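Local structure of ribonuclease VapC2 (Rickettsia felis, 3ZVK) at residues 2-7 against 69-74; 11-14 against 20-23; 39-44 against 59-64; 100-105 against 119-124. The protein is the toxin of a type II toxin-antitoxin pair, a magnesium-dependent ribonuclease that cuts single-stranded RNA and inhibits growth, and is bound by the antitoxin VapB2. The protein carries 1 engineered substitution. All coordinates share one frame; numbering follows the deposited sequence.

Contact 1: 2-7 against 69-74; sequences IYMLGT and EIIDFS. Engineered in segment 2-7: Gly6 (natural residue Asp).
Ile71 reaches across to Met4 and Ile2 with the end of its side chain. Its CB lies 4.2 Å from CE of Met4, so the methionine methyl already touches the root of the branch. From there CG2 turns off away from the methionine, while CG1, beside the backbone N and anti to the carbonyl carbon (chi1 -54°), carries the longer arm toward strand 2-5. That arm is extended, and its tip, CD1, ends 4.0 Å from CE of Met4 and 4.4 Å from CG2 of Ile2.

The two strands are not neighbours. In the parallel sheet of this PIN domain, with strand order 3-2-1-4-5, strand 33-37 runs between them, and the CA atoms of Met4 and Ile71 are 9.0 Å apart. Ala35 on the intervening strand also touches Ile71, and its small side chain suits a place on the strand between two larger ones. Met4 helps to span the gap because its unbranched chain is long and bends at chi3 (82°), bringing CE to meet Ile71 with the two side chains at about a right angle. The branched isoleucines suit a strand, where their bulk close to the backbone is readily accommodated. His105 and Glu109 of helix 97-109 also touch the Ile71 side chain. The backbone of Met4, meanwhile, is hydrogen-bonded to Thr112 and Val114 of strand 112-115.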
# COMPACT_ATOMS: atom_id res chain seq x y z
N ILE A 2 29.33 -3.67 -9.69
CA ILE A 2 28.21 -3.78 -10.64
C ILE A 2 28.70 -3.48 -12.06
O ILE A 2 29.33 -2.46 -12.30
CB ILE A 2 27.00 -2.88 -10.24
CG1 ILE A 2 26.51 -3.19 -8.81
CG2 ILE A 2 25.84 -3.00 -11.25
CD1 ILE A 2 25.49 -2.20 -8.22
N TYR A 3 28.38 -4.38 -12.99
CA TYR A 3 28.66 -4.18 -14.41
C TYR A 3 27.29 -4.07 -15.08
O TYR A 3 26.53 -5.03 -15.05
CB TYR A 3 29.44 -5.36 -14.99
CG TYR A 3 30.92 -5.28 -14.72
CD1 TYR A 3 31.45 -5.71 -13.50
CD2 TYR A 3 31.80 -4.74 -15.67
CE1 TYR A 3 32.82 -5.63 -13.24
CE2 TYR A 3 33.17 -4.67 -15.42
CZ TYR A 3 33.68 -5.13 -14.21
OH TYR A 3 35.03 -5.08 -13.92
N MET A 4 26.97 -2.91 -15.63
CA MET A 4 25.70 -2.70 -16.33
C MET A 4 25.97 -2.77 -17.83
O MET A 4 26.91 -2.11 -18.31
CB MET A 4 25.05 -1.36 -15.94
CG MET A 4 24.73 -1.28 -14.48
SD MET A 4 23.73 0.13 -13.98
CE MET A 4 22.12 -0.49 -14.40
N LEU A 5 25.22 -3.61 -18.55
CA LEU A 5 25.44 -3.72 -20.01
C LEU A 5 24.56 -2.73 -20.75
O LEU A 5 23.39 -2.53 -20.39
CB LEU A 5 25.16 -5.15 -20.55
CG LEU A 5 25.68 -6.31 -19.73
CD1 LEU A 5 25.06 -7.62 -20.22
CD2 LEU A 5 27.20 -6.34 -19.73
N GLY A 6 25.15 -2.11 -21.76
CA GLY A 6 24.47 -1.16 -22.64
C GLY A 6 23.65 -1.90 -23.67
O GLY A 6 23.73 -3.13 -23.77
N THR A 7 22.84 -1.18 -24.43
CA THR A 7 21.93 -1.75 -25.42
C THR A 7 22.68 -2.51 -26.52
O THR A 7 22.30 -3.64 -26.84
CB THR A 7 20.98 -0.66 -25.96
OG1 THR A 7 20.36 -0.01 -24.84
CG2 THR A 7 19.89 -1.21 -26.90
N GLU A 69 20.44 -9.06 -13.59
CA GLU A 69 19.60 -8.34 -12.66
C GLU A 69 19.06 -7.13 -13.44
O GLU A 69 19.83 -6.40 -14.07
CB GLU A 69 20.43 -7.86 -11.46
CG GLU A 69 19.59 -7.21 -10.35
CD GLU A 69 20.35 -6.91 -9.07
OE1 GLU A 69 21.15 -7.76 -8.62
OE2 GLU A 69 20.12 -5.82 -8.49
N ILE A 70 17.74 -6.94 -13.48
CA ILE A 70 17.12 -5.77 -14.14
C ILE A 70 16.95 -4.68 -13.07
O ILE A 70 16.26 -4.90 -12.08
CB ILE A 70 15.80 -6.12 -14.88
CG1 ILE A 70 16.02 -7.34 -15.81
CG2 ILE A 70 15.27 -4.89 -15.66
CD1 ILE A 70 14.81 -8.19 -15.94
N ILE A 71 17.67 -3.56 -13.22
CA ILE A 71 17.64 -2.48 -12.24
C ILE A 71 16.72 -1.39 -12.72
O ILE A 71 16.90 -0.88 -13.82
CB ILE A 71 19.07 -1.95 -11.87
CG1 ILE A 71 20.01 -3.10 -11.41
CG2 ILE A 71 18.99 -0.82 -10.81
CD1 ILE A 71 21.46 -2.69 -11.14
N ASP A 72 15.73 -1.03 -11.89
CA ASP A 72 14.75 0.02 -12.19
C ASP A 72 15.41 1.41 -12.22
O ASP A 72 16.31 1.68 -11.41
CB ASP A 72 13.60 -0.02 -11.16
CG ASP A 72 12.76 -1.30 -11.22
OD1 ASP A 72 12.85 -2.06 -12.25
OD2 ASP A 72 12.01 -1.56 -10.22
N PHE A 73 14.99 2.26 -13.17
CA PHE A 73 15.53 3.62 -13.25
C PHE A 73 14.85 4.40 -12.12
O PHE A 73 13.65 4.65 -12.15
CB PHE A 73 15.30 4.25 -14.63
CG PHE A 73 15.92 5.62 -14.76
CD1 PHE A 73 17.23 5.76 -15.16
CD2 PHE A 73 15.18 6.77 -14.46
CE1 PHE A 73 17.82 7.03 -15.27
CE2 PHE A 73 15.76 8.04 -14.56
CZ PHE A 73 17.09 8.17 -14.95
N SER A 74 15.62 4.68 -11.07
CA SER A 74 15.14 5.30 -9.83
C SER A 74 15.39 6.78 -9.70
O SER A 74 16.14 7.34 -10.45
CB SER A 74 15.75 4.57 -8.64
OG SER A 74 17.16 4.55 -8.81

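Contact 2: 11-14 against 20-23; sequences VYAI and SYYN
Tyr12 and Tyr21 meet where two consecutive helices of the PIN domain, 7-16 and 19-29, are joined by a very short turn. The closest approach is made by one ring carbon: CD2 of Tyr12 lies 3.7 Å from CE2 of Tyr21 and about equally near the phenolic oxygen of that residue. The centroids of the Tyr12 and Tyr21 rings are 5.6 Å apart and the planes make 48°, an oblique pairing. The stem of Tyr12 shares in it, its CB standing 4.1 Å from CE2 of Tyr21. On the same helix the methyl of Ala13 comes in at the edge of the Tyr21 ring, near its plane, with CB of Ala13 4.3 Å from CD2 of Tyr21; a residue this small lets the neighbouring helix bring a large aromatic ring close.

Torsions aim the two rings at each other. Tyr12 holds CG anti to the backbone N (chi1 -158°), whereas Tyr21 has its CG beside the N, and the side chains cross at about a right angle. Farther out, Lys134 touches both tyrosines, and Phe50 of an antitoxin VapB chain packs on Ala13 and Tyr21, so this corner forms part of the surface that the antitoxin grips. Tyrosine suits the buried position of Tyr21 because its ring packs on apolar neighbours while its polar end finds a partner: the OH of Tyr21 is hydrogen-bonded to OD1 of Asn116.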
# COMPACT_ATOMS: atom_id res chain seq x y z
N VAL A 11 22.12 -6.35 -27.69
CA VAL A 11 21.69 -6.65 -29.06
C VAL A 11 22.71 -7.57 -29.78
O VAL A 11 22.30 -8.58 -30.36
CB VAL A 11 21.36 -5.36 -29.87
CG1 VAL A 11 21.07 -5.69 -31.35
CG2 VAL A 11 20.15 -4.64 -29.27
N TYR A 12 24.02 -7.27 -29.67
CA TYR A 12 25.09 -8.10 -30.26
C TYR A 12 25.16 -9.47 -29.63
O TYR A 12 25.38 -10.44 -30.34
CB TYR A 12 26.46 -7.39 -30.20
CG TYR A 12 27.44 -7.93 -31.21
CD1 TYR A 12 27.38 -7.54 -32.56
CD2 TYR A 12 28.45 -8.80 -30.84
CE1 TYR A 12 28.29 -8.02 -33.49
CE2 TYR A 12 29.34 -9.33 -31.77
CZ TYR A 12 29.25 -8.94 -33.10
OH TYR A 12 30.14 -9.44 -34.03
N ALA A 13 24.94 -9.57 -28.31
CA ALA A 13 24.93 -10.83 -27.58
C ALA A 13 23.80 -11.75 -28.07
O ALA A 13 24.05 -12.92 -28.33
CB ALA A 13 24.78 -10.56 -26.09
N ILE A 14 22.58 -11.20 -28.21
CA ILE A 14 21.40 -11.94 -28.67
C ILE A 14 21.52 -12.33 -30.14
O ILE A 14 21.34 -13.50 -30.48
CB ILE A 14 20.06 -11.21 -28.33
CG1 ILE A 14 19.89 -11.03 -26.81
CG2 ILE A 14 18.84 -11.92 -28.93
CD1 ILE A 14 18.90 -9.95 -26.42
N SER A 20 33.67 -14.53 -26.86
CA SER A 20 34.39 -13.57 -26.02
C SER A 20 33.47 -12.90 -24.99
O SER A 20 33.87 -12.74 -23.83
CB SER A 20 35.22 -12.59 -26.86
OG SER A 20 34.46 -11.58 -27.50
N TYR A 21 32.21 -12.62 -25.39
CA TYR A 21 31.16 -12.03 -24.53
C TYR A 21 30.80 -12.98 -23.39
O TYR A 21 30.80 -12.53 -22.24
CB TYR A 21 29.91 -11.60 -25.34
CG TYR A 21 30.05 -10.30 -26.11
CD1 TYR A 21 31.28 -9.91 -26.65
CD2 TYR A 21 28.93 -9.52 -26.41
CE1 TYR A 21 31.40 -8.76 -27.42
CE2 TYR A 21 29.04 -8.35 -27.17
CZ TYR A 21 30.28 -7.98 -27.67
OH TYR A 21 30.44 -6.83 -28.39
N TYR A 22 30.54 -14.29 -23.67
CA TYR A 22 30.21 -15.22 -22.58
C TYR A 22 31.40 -15.49 -21.66
O TYR A 22 31.18 -15.75 -20.47
CB TYR A 22 29.48 -16.51 -23.05
CG TYR A 22 30.33 -17.66 -23.54
CD1 TYR A 22 31.12 -18.40 -22.65
CD2 TYR A 22 30.24 -18.11 -24.85
CE1 TYR A 22 31.90 -19.47 -23.09
CE2 TYR A 22 30.98 -19.21 -25.29
CZ TYR A 22 31.80 -19.89 -24.41
OH TYR A 22 32.54 -20.96 -24.83
N ASN A 23 32.64 -15.45 -22.19
CA ASN A 23 33.82 -15.64 -21.36
C ASN A 23 34.03 -14.46 -20.41
O ASN A 23 34.43 -14.67 -19.28
CB ASN A 23 35.08 -15.92 -22.20
CG ASN A 23 35.16 -17.34 -22.74
OD1 ASN A 23 35.31 -17.55 -23.94
ND2 ASN A 23 35.11 -18.35 -21.88

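Contact 3: 39-44 against 59-64; sequences IVLAEL and SKLDIF
Leu61 is the knob of this contact, with 67 Å² of its surface buried against residues 39-44 of helix 38-50. Its CD1 lies 3.8 Å from CD1 of Leu44 and 3.9 Å from CB of the same residue, so it rests against both the root and the tip of that side chain. The other methyl, CD2, is turned to the backbone and comes within 4.1 Å of Leu44 O. Holding CG anti to the backbone N (chi1 174°) extends Leu61 from its own helix toward the partner.

Leu44 buries 47 Å² in return. One helical turn earlier, Leu41 adds 20 Å² by bringing its CD1 to 4.3 Å from CD1 of Leu61. With Gln45 and Val48, which Leu61 also touches, these leucines have the spacing of a knobs-into-holes socket. Leucine suits both sides, since its forked end offers two methyls to a hole and remains apolar throughout.

Helices 38-50 and 54-65 follow each other in the chain of this PIN domain. Met53 of an antitoxin VapB chain packs against Phe64. Leu44 also packs on Val11 of helix 7-16, where Phe64 touches Cys10 and Ala13, while Val40 and Ile39 lean on helix 97-109.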
# COMPACT_ATOMS: atom_id res chain seq x y z
N ILE A 39 15.86 0.81 -18.69
CA ILE A 39 15.95 1.62 -19.93
C ILE A 39 16.49 0.78 -21.12
O ILE A 39 15.97 0.86 -22.22
CB ILE A 39 16.72 2.98 -19.76
CG1 ILE A 39 16.26 3.80 -18.51
CG2 ILE A 39 16.67 3.83 -21.05
CD1 ILE A 39 14.73 4.17 -18.44
N VAL A 40 17.47 -0.06 -20.86
CA VAL A 40 18.02 -1.03 -21.82
C VAL A 40 16.92 -2.01 -22.18
O VAL A 40 16.68 -2.24 -23.36
CB VAL A 40 19.30 -1.77 -21.33
CG1 VAL A 40 19.66 -2.93 -22.26
CG2 VAL A 40 20.46 -0.79 -21.19
N LEU A 41 16.22 -2.55 -21.16
CA LEU A 41 15.12 -3.50 -21.34
C LEU A 41 13.98 -2.93 -22.17
O LEU A 41 13.42 -3.64 -23.01
CB LEU A 41 14.64 -4.10 -20.01
CG LEU A 41 13.62 -5.22 -20.12
CD1 LEU A 41 14.15 -6.43 -20.97
CD2 LEU A 41 13.02 -5.56 -18.77
N ALA A 42 13.70 -1.62 -22.01
CA ALA A 42 12.69 -0.91 -22.80
C ALA A 42 13.10 -0.99 -24.28
O ALA A 42 12.27 -1.33 -25.12
CB ALA A 42 12.60 0.54 -22.36
N GLU A 43 14.39 -0.73 -24.58
CA GLU A 43 14.92 -0.79 -25.94
C GLU A 43 14.87 -2.22 -26.51
O GLU A 43 14.48 -2.40 -27.65
CB GLU A 43 16.35 -0.24 -25.99
CG GLU A 43 16.47 1.25 -25.68
CD GLU A 43 15.99 2.23 -26.72
OE1 GLU A 43 16.07 1.93 -27.94
OE2 GLU A 43 15.50 3.31 -26.33
N LEU A 44 15.23 -3.22 -25.71
CA LEU A 44 15.22 -4.63 -26.12
C LEU A 44 13.79 -5.13 -26.37
O LEU A 44 13.53 -5.82 -27.35
CB LEU A 44 15.98 -5.51 -25.09
CG LEU A 44 17.48 -5.22 -24.89
CD1 LEU A 44 18.01 -6.05 -23.75
CD2 LEU A 44 18.32 -5.43 -26.21
N SER A 59 11.76 -15.17 -26.65
CA SER A 59 12.39 -16.35 -26.08
C SER A 59 13.87 -16.13 -25.85
O SER A 59 14.34 -16.39 -24.74
CB SER A 59 12.19 -17.56 -26.98
OG SER A 59 10.82 -17.92 -27.02
N LYS A 60 14.60 -15.62 -26.87
CA LYS A 60 16.03 -15.34 -26.81
C LYS A 60 16.33 -14.26 -25.77
O LYS A 60 17.25 -14.42 -24.99
CB LYS A 60 16.55 -14.88 -28.19
CG LYS A 60 16.79 -15.99 -29.19
CD LYS A 60 17.13 -15.39 -30.55
CE LYS A 60 18.62 -15.26 -30.75
NZ LYS A 60 18.96 -14.61 -32.03
N LEU A 61 15.52 -13.19 -25.74
CA LEU A 61 15.64 -12.12 -24.75
C LEU A 61 15.41 -12.69 -23.33
O LEU A 61 16.20 -12.39 -22.45
CB LEU A 61 14.66 -10.96 -25.08
CG LEU A 61 14.53 -9.80 -24.05
CD1 LEU A 61 15.89 -9.18 -23.75
CD2 LEU A 61 13.52 -8.76 -24.51
N ASP A 62 14.36 -13.54 -23.13
CA ASP A 62 14.04 -14.15 -21.83
C ASP A 62 15.22 -14.99 -21.30
O ASP A 62 15.54 -14.90 -20.11
CB ASP A 62 12.75 -15.00 -21.90
CG ASP A 62 11.46 -14.26 -22.21
OD1 ASP A 62 11.45 -13.00 -22.13
OD2 ASP A 62 10.44 -14.93 -22.52
N ILE A 63 15.89 -15.77 -22.20
CA ILE A 63 17.06 -16.60 -21.90
C ILE A 63 18.26 -15.72 -21.49
O ILE A 63 18.96 -16.01 -20.52
CB ILE A 63 17.37 -17.52 -23.10
CG1 ILE A 63 16.33 -18.65 -23.16
CG2 ILE A 63 18.76 -18.12 -23.00
CD1 ILE A 63 16.20 -19.30 -24.49
N PHE A 64 18.45 -14.62 -22.22
CA PHE A 64 19.51 -13.65 -21.98
C PHE A 64 19.38 -13.00 -20.60
O PHE A 64 20.39 -12.87 -19.89
CB PHE A 64 19.53 -12.59 -23.13
CG PHE A 64 20.67 -11.61 -23.03
CD1 PHE A 64 21.97 -12.01 -23.25
CD2 PHE A 64 20.44 -10.31 -22.64
CE1 PHE A 64 23.04 -11.12 -23.07
CE2 PHE A 64 21.50 -9.40 -22.50
CZ PHE A 64 22.79 -9.82 -22.70

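Contact 4: 100-105 against 119-124; sequences LLIASH and KEFKRI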
# COMPACT_ATOMS: atom_id res chain seq x y z
N LEU A 100 21.72 8.60 -22.78
CA LEU A 100 21.92 9.58 -21.71
C LEU A 100 21.31 9.02 -20.36
O LEU A 100 21.95 9.09 -19.32
CB LEU A 100 21.24 10.90 -22.11
CG LEU A 100 21.92 12.23 -21.75
CD1 LEU A 100 23.41 12.10 -21.64
CD2 LEU A 100 21.63 13.27 -22.81
N LEU A 101 20.10 8.41 -20.42
CA LEU A 101 19.43 7.81 -19.26
C LEU A 101 20.22 6.61 -18.75
O LEU A 101 20.43 6.46 -17.55
CB LEU A 101 17.97 7.41 -19.60
CG LEU A 101 16.94 8.55 -19.72
CD1 LEU A 101 15.69 8.09 -20.41
CD2 LEU A 101 16.52 9.07 -18.37
N ILE A 102 20.67 5.75 -19.70
CA ILE A 102 21.46 4.55 -19.46
C ILE A 102 22.76 4.91 -18.76
O ILE A 102 23.08 4.25 -17.77
CB ILE A 102 21.66 3.75 -20.79
CG1 ILE A 102 20.32 3.07 -21.20
CG2 ILE A 102 22.77 2.68 -20.67
CD1 ILE A 102 20.06 2.98 -22.73
N ALA A 103 23.49 5.94 -19.25
CA ALA A 103 24.77 6.43 -18.71
C ALA A 103 24.59 7.00 -17.31
O ALA A 103 25.37 6.66 -16.41
CB ALA A 103 25.38 7.48 -19.64
N SER A 104 23.52 7.80 -17.11
CA SER A 104 23.12 8.42 -15.82
C SER A 104 22.93 7.35 -14.76
O SER A 104 23.31 7.55 -13.61
CB SER A 104 21.79 9.15 -15.98
OG SER A 104 21.94 10.21 -16.90
N HIS A 105 22.29 6.24 -15.16
CA HIS A 105 21.96 5.08 -14.34
C HIS A 105 23.23 4.38 -13.87
O HIS A 105 23.32 4.10 -12.68
CB HIS A 105 21.01 4.12 -15.09
CG HIS A 105 20.24 3.21 -14.18
ND1 HIS A 105 19.27 2.37 -14.66
CD2 HIS A 105 20.33 3.04 -12.84
CE1 HIS A 105 18.79 1.73 -13.62
NE2 HIS A 105 19.38 2.11 -12.50
N LYS A 119 31.36 5.26 -30.23
CA LYS A 119 30.26 6.17 -30.53
C LYS A 119 29.13 6.14 -29.48
O LYS A 119 28.68 7.21 -29.09
CB LYS A 119 29.72 5.99 -31.96
N GLU A 120 28.70 4.94 -29.01
CA GLU A 120 27.60 4.77 -28.04
C GLU A 120 27.66 5.75 -26.84
O GLU A 120 26.70 6.49 -26.62
CB GLU A 120 27.48 3.31 -27.58
CG GLU A 120 26.12 2.93 -27.00
CD GLU A 120 25.98 1.53 -26.44
OE1 GLU A 120 27.02 0.84 -26.28
OE2 GLU A 120 24.84 1.12 -26.12
N PHE A 121 28.80 5.78 -26.11
CA PHE A 121 29.04 6.67 -24.96
C PHE A 121 30.38 7.32 -25.19
O PHE A 121 31.42 6.67 -25.05
CB PHE A 121 28.98 5.92 -23.62
CG PHE A 121 27.73 5.11 -23.45
CD1 PHE A 121 26.54 5.72 -23.08
CD2 PHE A 121 27.73 3.74 -23.69
CE1 PHE A 121 25.37 4.97 -22.93
CE2 PHE A 121 26.56 2.99 -23.53
CZ PHE A 121 25.38 3.61 -23.17
N LYS A 122 30.35 8.57 -25.63
CA LYS A 122 31.55 9.28 -26.05
C LYS A 122 32.46 9.85 -24.97
O LYS A 122 33.27 9.13 -24.38
CB LYS A 122 31.19 10.32 -27.11
CG LYS A 122 31.15 9.75 -28.50
N ARG A 123 32.39 11.17 -24.81
CA ARG A 123 33.17 11.97 -23.87
C ARG A 123 32.17 12.35 -22.78
O ARG A 123 31.64 13.46 -22.76
CB ARG A 123 33.79 13.19 -24.59
CG ARG A 123 34.66 14.12 -23.75
CD ARG A 123 34.40 15.57 -24.14
NE ARG A 123 35.64 16.33 -24.33
CZ ARG A 123 35.71 17.55 -24.86
NH1 ARG A 123 34.60 18.16 -25.27
NH2 ARG A 123 36.88 18.16 -24.98
N ILE A 124 31.83 11.35 -21.96
CA ILE A 124 30.88 11.47 -20.86
C ILE A 124 31.62 11.43 -19.52
O ILE A 124 32.32 10.46 -19.21
CB ILE A 124 29.63 10.52 -20.99
CG1 ILE A 124 29.97 9.02 -20.91
CG2 ILE A 124 28.80 10.83 -22.25
CD1 ILE A 124 31.08 8.41 -21.90
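The carbonyl oxygen of Leu100 is held by two groups of Ser104, one turn further along helix 97-109. The backbone N gives the ordinary helical bond of 3.0 Å, and the hydroxyl OG donates a second, 2.7 Å from Leu100 O. They come from opposite faces of the carbonyl plane, OG being tilted 33° from it with a C=O...O angle of 143°. Serine suits this buried place because its short polar arm folds back onto its own helix.

The face that meets the loop is wholly apolar. Ring carbons CD1, CE1 and CZ of Phe121 meet two successive residues, obliquely: CD1 lies 4.0 Å from CB of Ala103, and CZ 3.7 Å from CG2 of Ile102. CE1, between them, is about equally far from both methyls. The CG2 branch does the touching because it stands anti to the backbone N, and the isoleucine and phenylalanine side chains cross at about a right angle. Alanine brings the helix close to the ring, and the flat phenylalanine fills a broad patch with one side chain.

Glu120, next to Phe121, has OE1 hydrogen-bonded to OG1 of Thr115. In this PIN domain the loop joins strand 112-115 to strand 128-131. Phe121 thus lies between helix 97-109 and Leu113 and Thr115 of the former strand, while Ile102 also packs on Ile39 and Val40 of helix 38-50.

Along the chain, contact 2 and then contact 3 fall between the two segments of contact 1, and contact 4 follows them. Contact 1 belongs to the central parallel sheet; contacts 2 and 3 pair helices, and contact 4 sets helix 97-109 against a loop. Contacts 1 and 3 have centres 12 Å apart and touch through Val40 and Thr7, and Ala13 and Phe64 join contacts 2 and 3. Contacts 2 and 4 lie on opposite sides of the chain's centre, about 20 Å apart between centres. The side chain of Ile102 is about 5 Å from Gly6, an engineered residue at a predicted magnesium site; contact 4 thus comes near that site, while contacts 1, 2 and 3 also touch antitoxin chains.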